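Local coordinates for uncharacterized protein (Bacteroides ovatus, PDB 4IRT) that is of unknown function but, as a putative neuraminidase with a BNR repeat-like domain of the beta-propeller clan, may act on sialic acid-containing glycans, at residues G84-S89 with C100-P105; N247-N252 with Y269-N274. One frame throughout, in Å; residues are numbered along the deposited sequence.

Contact 1. Residues G84-S89 with C100-P105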
ATOM      1  N   GLY A  84       9.905   4.777  18.748  1.00 13.85           N
ATOM      2  CA  GLY A  84       8.519   5.053  19.006  1.00 13.65           C
ATOM      3  C   GLY A  84       8.033   6.391  18.466  1.00 13.42           C
ATOM      4  O   GLY A  84       6.953   6.829  18.845  1.00 13.26           O
ATOM      5  N   TYR A  85       8.814   7.037  17.606  1.00 12.86           N
ATOM      6  CA  TYR A  85       8.422   8.309  16.981  1.00 13.40           C
ATOM      7  C   TYR A  85       7.521   8.016  15.781  1.00 13.44           C
ATOM      8  O   TYR A  85       7.788   7.104  15.007  1.00 11.75           O
ATOM      9  CB  TYR A  85       9.630   9.137  16.508  1.00 13.91           C
ATOM     10  CG  TYR A  85      10.418   9.735  17.624  1.00 15.42           C
ATOM     11  CD1 TYR A  85      11.454   9.037  18.221  1.00 17.12           C
ATOM     12  CD2 TYR A  85      10.138  11.007  18.081  1.00 15.65           C
ATOM     13  CE1 TYR A  85      12.180   9.581  19.269  1.00 18.60           C
ATOM     14  CE2 TYR A  85      10.845  11.565  19.129  1.00 18.26           C
ATOM     15  CZ  TYR A  85      11.866  10.852  19.723  1.00 19.79           C
ATOM     16  OH  TYR A  85      12.566  11.413  20.777  1.00 21.79           O
ATOM     17  N   ILE A  86       6.431   8.764  15.671  1.00 13.69           N
ATOM     18  CA  ILE A  86       5.625   8.725  14.468  1.00 13.29           C
ATOM     19  C   ILE A  86       6.346   9.542  13.387  1.00 13.40           C
ATOM     20  O   ILE A  86       6.780  10.670  13.650  1.00 13.28           O
ATOM     21  CB  ILE A  86       4.219   9.339  14.649  1.00 14.47           C
ATOM     22  CG1 ILE A  86       3.424   8.637  15.749  1.00 16.27           C
ATOM     23  CG2 ILE A  86       3.461   9.295  13.324  1.00 13.09           C
ATOM     24  CD1 ILE A  86       2.148   9.354  16.153  1.00 16.74           C
ATOM     25  N   HIS A  87       6.503   8.948  12.200  1.00 11.73           N
ATOM     26  CA  HIS A  87       6.911   9.655  11.006  1.00 11.93           C
ATOM     27  C   HIS A  87       5.694   9.711  10.082  1.00 11.41           C
ATOM     28  O   HIS A  87       5.040   8.695   9.880  1.00 11.73           O
ATOM     29  CB  HIS A  87       8.004   8.886  10.286  1.00 12.15           C
ATOM     30  CG  HIS A  87       9.270   8.768  11.063  1.00 12.98           C
ATOM     31  ND1 HIS A  87      10.447   9.364  10.666  1.00 14.81           N
ATOM     32  CD2 HIS A  87       9.540   8.140  12.234  1.00 13.00           C
ATOM     33  CE1 HIS A  87      11.392   9.096  11.552  1.00 14.72           C
ATOM     34  NE2 HIS A  87      10.875   8.333  12.497  1.00 13.25           N
ATOM     35  N   VAL A  88       5.410  10.877   9.516  1.00 11.11           N
ATOM     36  CA  VAL A  88       4.231  11.025   8.690  1.00 10.67           C
ATOM     37  C   VAL A  88       4.508  11.949   7.507  1.00 10.20           C
ATOM     38  O   VAL A  88       5.136  12.998   7.642  1.00 11.49           O
ATOM     39  CB  VAL A  88       3.018  11.509   9.519  1.00 11.50           C
ATOM     40  CG1 VAL A  88       3.245  12.914  10.045  1.00 11.92           C
ATOM     41  CG2 VAL A  88       1.736  11.419   8.712  1.00 11.55           C
ATOM     42  N   SER A  89       4.017  11.545   6.345  1.00  9.80           N
ATOM     43  CA  SER A  89       4.187  12.291   5.119  1.00  9.75           C
ATOM     44  C   SER A  89       2.833  12.297   4.411  1.00  9.89           C
ATOM     45  O   SER A  89       2.135  11.284   4.380  1.00  9.65           O
ATOM     46  CB  SER A  89       5.315  11.667   4.265  1.00  9.60           C
ATOM     47  OG  SER A  89       5.619  12.464   3.123  1.00  9.62           O
ATOM     48  N   CYS A 100       6.738  15.259   8.663  1.00 12.21           N
ATOM     49  CA  CYS A 100       6.822  15.639  10.064  1.00 13.19           C
ATOM     50  C   CYS A 100       7.092  14.423  10.907  1.00 14.73           C
ATOM     51  O   CYS A 100       6.848  13.264  10.473  1.00 14.27           O
ATOM     52  CB  CYS A 100       5.491  16.170  10.546  1.00 14.72           C
ATOM     53  SG  CYS A 100       5.005  17.624   9.652  1.00 18.83           S
ATOM     54  N   ARG A 101       7.497  14.688  12.153  1.00 13.66           N
ATOM     55  CA  ARG A 101       7.744  13.623  13.130  0.67 14.60           C
ATOM     56  C   ARG A 101       7.158  14.042  14.456  1.00 13.22           C
ATOM     57  O   ARG A 101       7.073  15.230  14.751  1.00 13.46           O
ATOM     58  CB  ARG A 101       9.239  13.393  13.360  0.67 16.65           C
ATOM     59  CG  ARG A 101       9.961  12.535  12.335  0.67 18.57           C
ATOM     60  CD  ARG A 101      11.347  12.144  12.843  0.67 21.12           C
ATOM     61  NE  ARG A 101      12.231  13.285  13.124  0.67 24.46           N
ATOM     62  CZ  ARG A 101      13.221  13.730  12.339  0.67 24.38           C
ATOM     63  NH1 ARG A 101      13.494  13.174  11.166  0.67 25.04           N
ATOM     64  NH2 ARG A 101      13.950  14.763  12.738  0.67 25.70           N
ATOM     65  N   SER A 102       6.763  13.050  15.259  1.00 12.83           N
ATOM     66  CA  SER A 102       6.377  13.244  16.661  1.00 12.89           C
ATOM     67  C   SER A 102       7.388  14.098  17.373  1.00 12.82           C
ATOM     68  O   SER A 102       8.601  13.936  17.167  1.00 12.40           O
ATOM     69  CB  SER A 102       6.364  11.900  17.403  1.00 13.08           C
ATOM     70  OG  SER A 102       5.332  11.074  16.981  1.00 17.84           O
ATOM     71  N   ILE A 103       6.921  14.959  18.278  1.00 12.75           N
ATOM     72  CA  ILE A 103       7.842  15.762  19.098  1.00 14.66           C
ATOM     73  C   ILE A 103       8.518  14.919  20.191  1.00 14.84           C
ATOM     74  O   ILE A 103       9.522  15.322  20.740  1.00 16.34           O
ATOM     75  CB  ILE A 103       7.140  16.977  19.753  1.00 15.06           C
ATOM     76  CG1 ILE A 103       6.082  16.549  20.770  1.00 16.13           C
ATOM     77  CG2 ILE A 103       6.513  17.885  18.691  1.00 14.80           C
ATOM     78  CD1 ILE A 103       5.487  17.744  21.515  1.00 18.67           C
ATOM     79  N   ALA A 104       7.960  13.748  20.489  1.00 14.60           N
ATOM     80  CA  ALA A 104       8.462  12.860  21.528  1.00 15.48           C
ATOM     81  C   ALA A 104       7.959  11.441  21.227  1.00 15.98           C
ATOM     82  O   ALA A 104       7.012  11.288  20.447  1.00 14.80           O
ATOM     83  CB  ALA A 104       7.954  13.314  22.903  1.00 17.09           C
ATOM     84  N   PRO A 105       8.579  10.407  21.832  1.00 15.93           N
ATOM     85  CA  PRO A 105       8.127   9.049  21.587  1.00 14.65           C
ATOM     86  C   PRO A 105       6.654   8.898  21.880  1.00 14.11           C
ATOM     87  O   PRO A 105       6.200   9.347  22.928  1.00 13.48           O
ATOM     88  CB  PRO A 105       8.953   8.219  22.559  1.00 15.39           C
ATOM     89  CG  PRO A 105      10.232   8.976  22.679  1.00 16.51           C
ATOM     90  CD  PRO A 105       9.838  10.431  22.600  1.00 16.49           C
TER
HETATM   91  O   HOH W   1      12.183  13.880  21.642  1.00 30.49           O

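Contact 2. Residues N247-N252 with Y269-N274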
ATOM      1  N   ASN A 247      -3.639  -3.948 -22.666  1.00 13.30           N
ATOM      2  CA  ASN A 247      -5.054  -4.198 -22.952  0.50 13.84           C
ATOM      3  C   ASN A 247      -5.615  -5.495 -22.354  1.00 13.25           C
ATOM      4  O   ASN A 247      -6.458  -6.141 -22.945  1.00 14.20           O
ATOM      5  CB  ASN A 247      -5.309  -4.121 -24.457  0.50 14.99           C
ATOM      6  CG  ASN A 247      -5.015  -2.750 -25.002  0.50 15.95           C
ATOM      7  OD1 ASN A 247      -5.738  -1.805 -24.712  0.50 15.60           O
ATOM      8  ND2 ASN A 247      -3.933  -2.624 -25.770  0.50 18.03           N
ATOM      9  N   CYS A 248      -5.153  -5.862 -21.160  1.00 12.32           N
ATOM     10  CA  CYS A 248      -5.791  -6.948 -20.439  1.00 12.70           C
ATOM     11  C   CYS A 248      -6.355  -6.511 -19.102  1.00 11.72           C
ATOM     12  O   CYS A 248      -6.594  -7.359 -18.207  1.00 11.80           O
ATOM     13  CB  CYS A 248      -4.871  -8.183 -20.312  1.00 13.45           C
ATOM     14  SG  CYS A 248      -3.525  -8.011 -19.142  1.00 14.04           S
ATOM     15  N   GLU A 249      -6.584  -5.207 -18.970  1.00 10.94           N
ATOM     16  CA  GLU A 249      -7.165  -4.596 -17.764  1.00 10.96           C
ATOM     17  C   GLU A 249      -6.267  -4.792 -16.528  1.00  9.63           C
ATOM     18  O   GLU A 249      -6.742  -4.866 -15.395  1.00  9.93           O
ATOM     19  CB  GLU A 249      -8.551  -5.177 -17.486  1.00 11.60           C
ATOM     20  CG  GLU A 249      -9.524  -5.153 -18.628  1.00 12.81           C
ATOM     21  CD  GLU A 249      -9.818  -3.770 -19.193  1.00 13.67           C
ATOM     22  OE1 GLU A 249      -9.455  -2.721 -18.597  1.00 13.90           O
ATOM     23  OE2 GLU A 249     -10.478  -3.749 -20.260  1.00 15.20           O
ATOM     24  N   LEU A 250      -4.969  -4.914 -16.757  1.00 10.49           N
ATOM     25  CA  LEU A 250      -4.007  -4.986 -15.683  1.00 10.19           C
ATOM     26  C   LEU A 250      -3.910  -3.617 -15.011  1.00 10.80           C
ATOM     27  O   LEU A 250      -3.693  -2.602 -15.673  1.00  9.78           O
ATOM     28  CB  LEU A 250      -2.643  -5.396 -16.213  1.00 11.32           C
ATOM     29  CG  LEU A 250      -1.541  -5.434 -15.158  1.00 10.96           C
ATOM     30  CD1 LEU A 250      -1.794  -6.503 -14.116  1.00 11.97           C
ATOM     31  CD2 LEU A 250      -0.197  -5.591 -15.840  1.00 11.67           C
ATOM     32  N   ILE A 251      -4.111  -3.614 -13.706  1.00 10.93           N
ATOM     33  CA  ILE A 251      -4.171  -2.373 -12.927  1.00 10.76           C
ATOM     34  C   ILE A 251      -2.796  -2.075 -12.371  1.00 11.17           C
ATOM     35  O   ILE A 251      -1.941  -2.967 -12.250  1.00 13.03           O
ATOM     36  CB  ILE A 251      -5.246  -2.478 -11.814  1.00 10.91           C
ATOM     37  CG1 ILE A 251      -5.522  -1.140 -11.091  1.00 12.17           C
ATOM     38  CG2 ILE A 251      -4.883  -3.561 -10.820  1.00 10.81           C
ATOM     39  CD1 ILE A 251      -6.032  -0.033 -11.985  1.00 14.36           C
ATOM     40  N   ASN A 252      -2.567  -0.800 -12.086  1.00 10.49           N
ATOM     41  CA  ASN A 252      -1.325  -0.345 -11.467  1.00 10.31           C
ATOM     42  C   ASN A 252      -1.526   0.103 -10.019  1.00 11.59           C
ATOM     43  O   ASN A 252      -2.616   0.548  -9.667  1.00 10.11           O
ATOM     44  CB  ASN A 252      -0.721   0.826 -12.248  1.00 10.79           C
ATOM     45  CG  ASN A 252      -1.705   1.938 -12.494  1.00 12.13           C
ATOM     46  OD1 ASN A 252      -2.607   1.810 -13.302  1.00 11.16           O
ATOM     47  ND2 ASN A 252      -1.540   3.051 -11.784  1.00 13.83           N
ATOM     48  N   TYR A 269      -5.271  -7.481 -10.256  1.00  8.41           N
ATOM     49  CA  TYR A 269      -6.309  -7.996 -11.131  1.00  8.21           C
ATOM     50  C   TYR A 269      -6.013  -7.761 -12.621  1.00  8.20           C
ATOM     51  O   TYR A 269      -5.236  -6.888 -12.985  1.00  8.06           O
ATOM     52  CB  TYR A 269      -7.713  -7.488 -10.754  1.00  8.09           C
ATOM     53  CG  TYR A 269      -7.996  -5.984 -10.877  1.00  8.11           C
ATOM     54  CD1 TYR A 269      -8.177  -5.384 -12.121  1.00  8.65           C
ATOM     55  CD2 TYR A 269      -8.123  -5.194  -9.742  1.00  8.43           C
ATOM     56  CE1 TYR A 269      -8.452  -4.027 -12.232  1.00  8.49           C
ATOM     57  CE2 TYR A 269      -8.410  -3.818  -9.822  1.00  8.38           C
ATOM     58  CZ  TYR A 269      -8.561  -3.241 -11.060  1.00  9.54           C
ATOM     59  OH  TYR A 269      -8.847  -1.902 -11.183  1.00 10.25           O
ATOM     60  N   TRP A 270      -6.603  -8.611 -13.452  1.00  8.52           N
ATOM     61  CA  TRP A 270      -6.589  -8.492 -14.910  1.00  8.70           C
ATOM     62  C   TRP A 270      -7.621  -9.480 -15.497  1.00  9.50           C
ATOM     63  O   TRP A 270      -8.099 -10.373 -14.799  1.00  9.42           O
ATOM     64  CB  TRP A 270      -5.159  -8.714 -15.468  1.00  8.54           C
ATOM     65  CG  TRP A 270      -4.643 -10.162 -15.346  1.00  8.67           C
ATOM     66  CD1 TRP A 270      -4.925 -11.210 -16.184  1.00  8.97           C
ATOM     67  CD2 TRP A 270      -3.707 -10.668 -14.382  1.00  8.45           C
ATOM     68  NE1 TRP A 270      -4.256 -12.343 -15.777  1.00  9.14           N
ATOM     69  CE2 TRP A 270      -3.506 -12.039 -14.674  1.00  8.74           C
ATOM     70  CE3 TRP A 270      -3.003 -10.094 -13.324  1.00  8.07           C
ATOM     71  CZ2 TRP A 270      -2.657 -12.835 -13.924  1.00  9.05           C
ATOM     72  CZ3 TRP A 270      -2.169 -10.915 -12.559  1.00  8.33           C
ATOM     73  CH2 TRP A 270      -2.007 -12.247 -12.864  1.00  8.51           C
ATOM     74  N   ARG A 271      -7.960  -9.327 -16.780  1.00 10.12           N
ATOM     75  CA  ARG A 271      -8.967 -10.202 -17.418  1.00 11.52           C
ATOM     76  C   ARG A 271      -8.393 -11.455 -18.088  1.00 11.02           C
ATOM     77  O   ARG A 271      -7.216 -11.511 -18.477  1.00 11.08           O
ATOM     78  CB  ARG A 271      -9.818  -9.442 -18.451  1.00 12.18           C
ATOM     79  CG  ARG A 271      -9.100  -9.025 -19.734  1.00 12.81           C
ATOM     80  CD  ARG A 271     -10.071  -8.403 -20.752  1.00 13.96           C
ATOM     81  NE  ARG A 271      -9.311  -7.918 -21.909  1.00 14.49           N
ATOM     82  CZ  ARG A 271      -8.923  -8.677 -22.936  1.00 14.34           C
ATOM     83  NH1 ARG A 271      -9.236  -9.967 -22.991  1.00 14.30           N
ATOM     84  NH2 ARG A 271      -8.174  -8.159 -23.911  1.00 13.72           N
ATOM     85  N   GLU A 272      -9.224 -12.484 -18.177  1.00 11.03           N
ATOM     86  CA  GLU A 272      -8.928 -13.626 -19.059  1.00 11.44           C
ATOM     87  C   GLU A 272      -8.921 -13.188 -20.535  1.00 12.62           C
ATOM     88  O   GLU A 272      -9.635 -12.250 -20.914  1.00 12.26           O
ATOM     89  CB  GLU A 272      -9.953 -14.746 -18.842  1.00 11.94           C
ATOM     90  CG  GLU A 272      -9.924 -15.373 -17.477  1.00 12.12           C
ATOM     91  CD  GLU A 272      -8.632 -16.114 -17.214  1.00 12.60           C
ATOM     92  OE1 GLU A 272      -7.610 -15.461 -16.893  1.00 11.18           O
ATOM     93  OE2 GLU A 272      -8.647 -17.361 -17.338  1.00 13.41           O
ATOM     94  N   PRO A 273      -8.138 -13.884 -21.390  1.00 14.16           N
ATOM     95  CA  PRO A 273      -8.093 -13.500 -22.793  1.00 14.38           C
ATOM     96  C   PRO A 273      -9.469 -13.566 -23.455  1.00 14.23           C
ATOM     97  O   PRO A 273      -9.841 -12.640 -24.193  1.00 14.01           O
ATOM     98  CB  PRO A 273      -7.118 -14.496 -23.441  1.00 15.09           C
ATOM     99  CG  PRO A 273      -6.663 -15.413 -22.356  1.00 16.36           C
ATOM    100  CD  PRO A 273      -7.161 -14.925 -21.043  1.00 14.88           C
ATOM    101  N   ASN A 274     -10.226 -14.625 -23.168  1.00 13.38           N
ATOM    102  CA  ASN A 274     -11.505 -14.812 -23.819  1.00 14.67           C
ATOM    103  C   ASN A 274     -12.681 -14.213 -23.049  1.00 15.94           C
ATOM    104  O   ASN A 274     -13.722 -14.819 -22.963  1.00 17.36           O
ATOM    105  CB  ASN A 274     -11.748 -16.304 -24.070  1.00 15.72           C
ATOM    106  CG  ASN A 274     -12.610 -16.533 -25.278  1.00 17.62           C
ATOM    107  OD1 ASN A 274     -12.932 -15.576 -25.992  1.00 17.88           O
ATOM    108  ND2 ASN A 274     -12.918 -17.800 -25.577  1.00 17.90           N
TER
HETATM  109  O   HOH W   2      -9.271  -5.076 -22.345  1.00 17.15           O

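Contact 1. Residues G84-S89 with C100-P105
Residues 84-89 and 100-105 pair as an antiparallel beta hairpin, strand 86-90 against strand 99-101, at the outer side of a three-stranded sheet whose other edge is strand 76-80. Val88 and Cys100 form a hydrogen-bonded pair: Val88 N reaches Cys100 O at 2.9 Å, and Cys100 N returns a bond to Val88 O. His87 and Arg101 follow as a non-hydrogen-bonded pair on the other face of the sheet. There, in the conformer described here, the aliphatic part of Arg101 lies over one face of the imidazole, its CG 3.9 Å from the centroid of the His87 ring. The ring itself is fixed at both nitrogens, ND1 by Tyr99 and NE2 by Asp81, and in the same conformer Arg101 NH1 also bonds Tyr99.

One step on, Ser102 N still bonds Ile86 O at 2.9 Å, but the return bond is made by a side chain: Ile86 N donates to Ser102 OG over 2.9 Å, at 147°. OG sits anti to the carbonyl carbon of its own residue (chi1 -69°), which points it at the facing strand. Beyond this the Tyr85 ring runs alongside Pro105, with CZ 3.5 Å from Pro105 CD and the proline N over one face, toward the rim. A water in the plane of the ring lies 2.6 Å from Tyr85 OH and donates to Ile103 O.

Because Ser102 OG accepts from Ile86 N while also bonded to Ser107 O, the hydroxyl's rotation is fixed and the Ile86 amide is satisfied without a backbone acceptor.

Contact 2. Residues N247-N252 with Y269-N274
Asn247 O is gripped twice: Arg271 NH2 donates to it at 2.8 Å, the oxygen standing 31° out of the guanidinium plane, and a water donates to it as well. The same water accepts from Arg271 NE and donates to Glu249 OE2 at 2.8 Å, so it links carboxylate and guanidinium, whose nearest charged atoms, Glu249 OE2 and Arg271 NE, stay 4.6 Å apart. Thr303 and Leu304 hold the carboxylate oxygens from beyond the contact. Arg271 runs extended from CG to NE, its CD 3.9 Å from Glu249 CG, and its NH1 turns back to Glu272 O. Replacing it with an alanine would probably leave Asn247 O without its charged donor and the bridging water without one of its mates.

Arg271 N gives Cys248 O a nearly straight bond, 2.8 Å at 174°. Farther along the loop, Ile251 crosses the face of Tyr269, with CG2 over the ring centre, 3.6 Å from its centroid; chi1 of -171° sets CG1 anti to the backbone N and sends it toward the phenol end, 3.4 Å from Tyr269 OH. Leu250 CD1 lies 3.9 Å from Trp270 CE3, while Cys248 SG approaches the indole obliquely.

Here a loop packs on the end of strand 264-271: residues 247-252, on the way from strand 239-242 to strand 255-258, lie along it, an arrangement consistent with the connection between successive four-stranded blades of a beta-propeller.

How the contacts relate
After strand 5-12 the chain builds a four-stranded sheet, from strand 28-31 to strand 59-63, then enters the three-stranded sheet in which contact 1 closes a short hairpin, with ten residues between its segments. Two further four-stranded antiparallel sheets, spanning 124-167 and 178-242, follow before contact 2 opens. It closes a loop of sixteen intervening residues, bringing the linker after strand 239-242 back onto strand 264-271. The contacts are in series, neither nested nor crossed. The centres of contact 1 and contact 2 lie about 40 Å apart, on opposite sides of the chain's centre. Contact 1 thus works within one sheet, whereas contact 2 ties an inter-sheet linker to the next sheet.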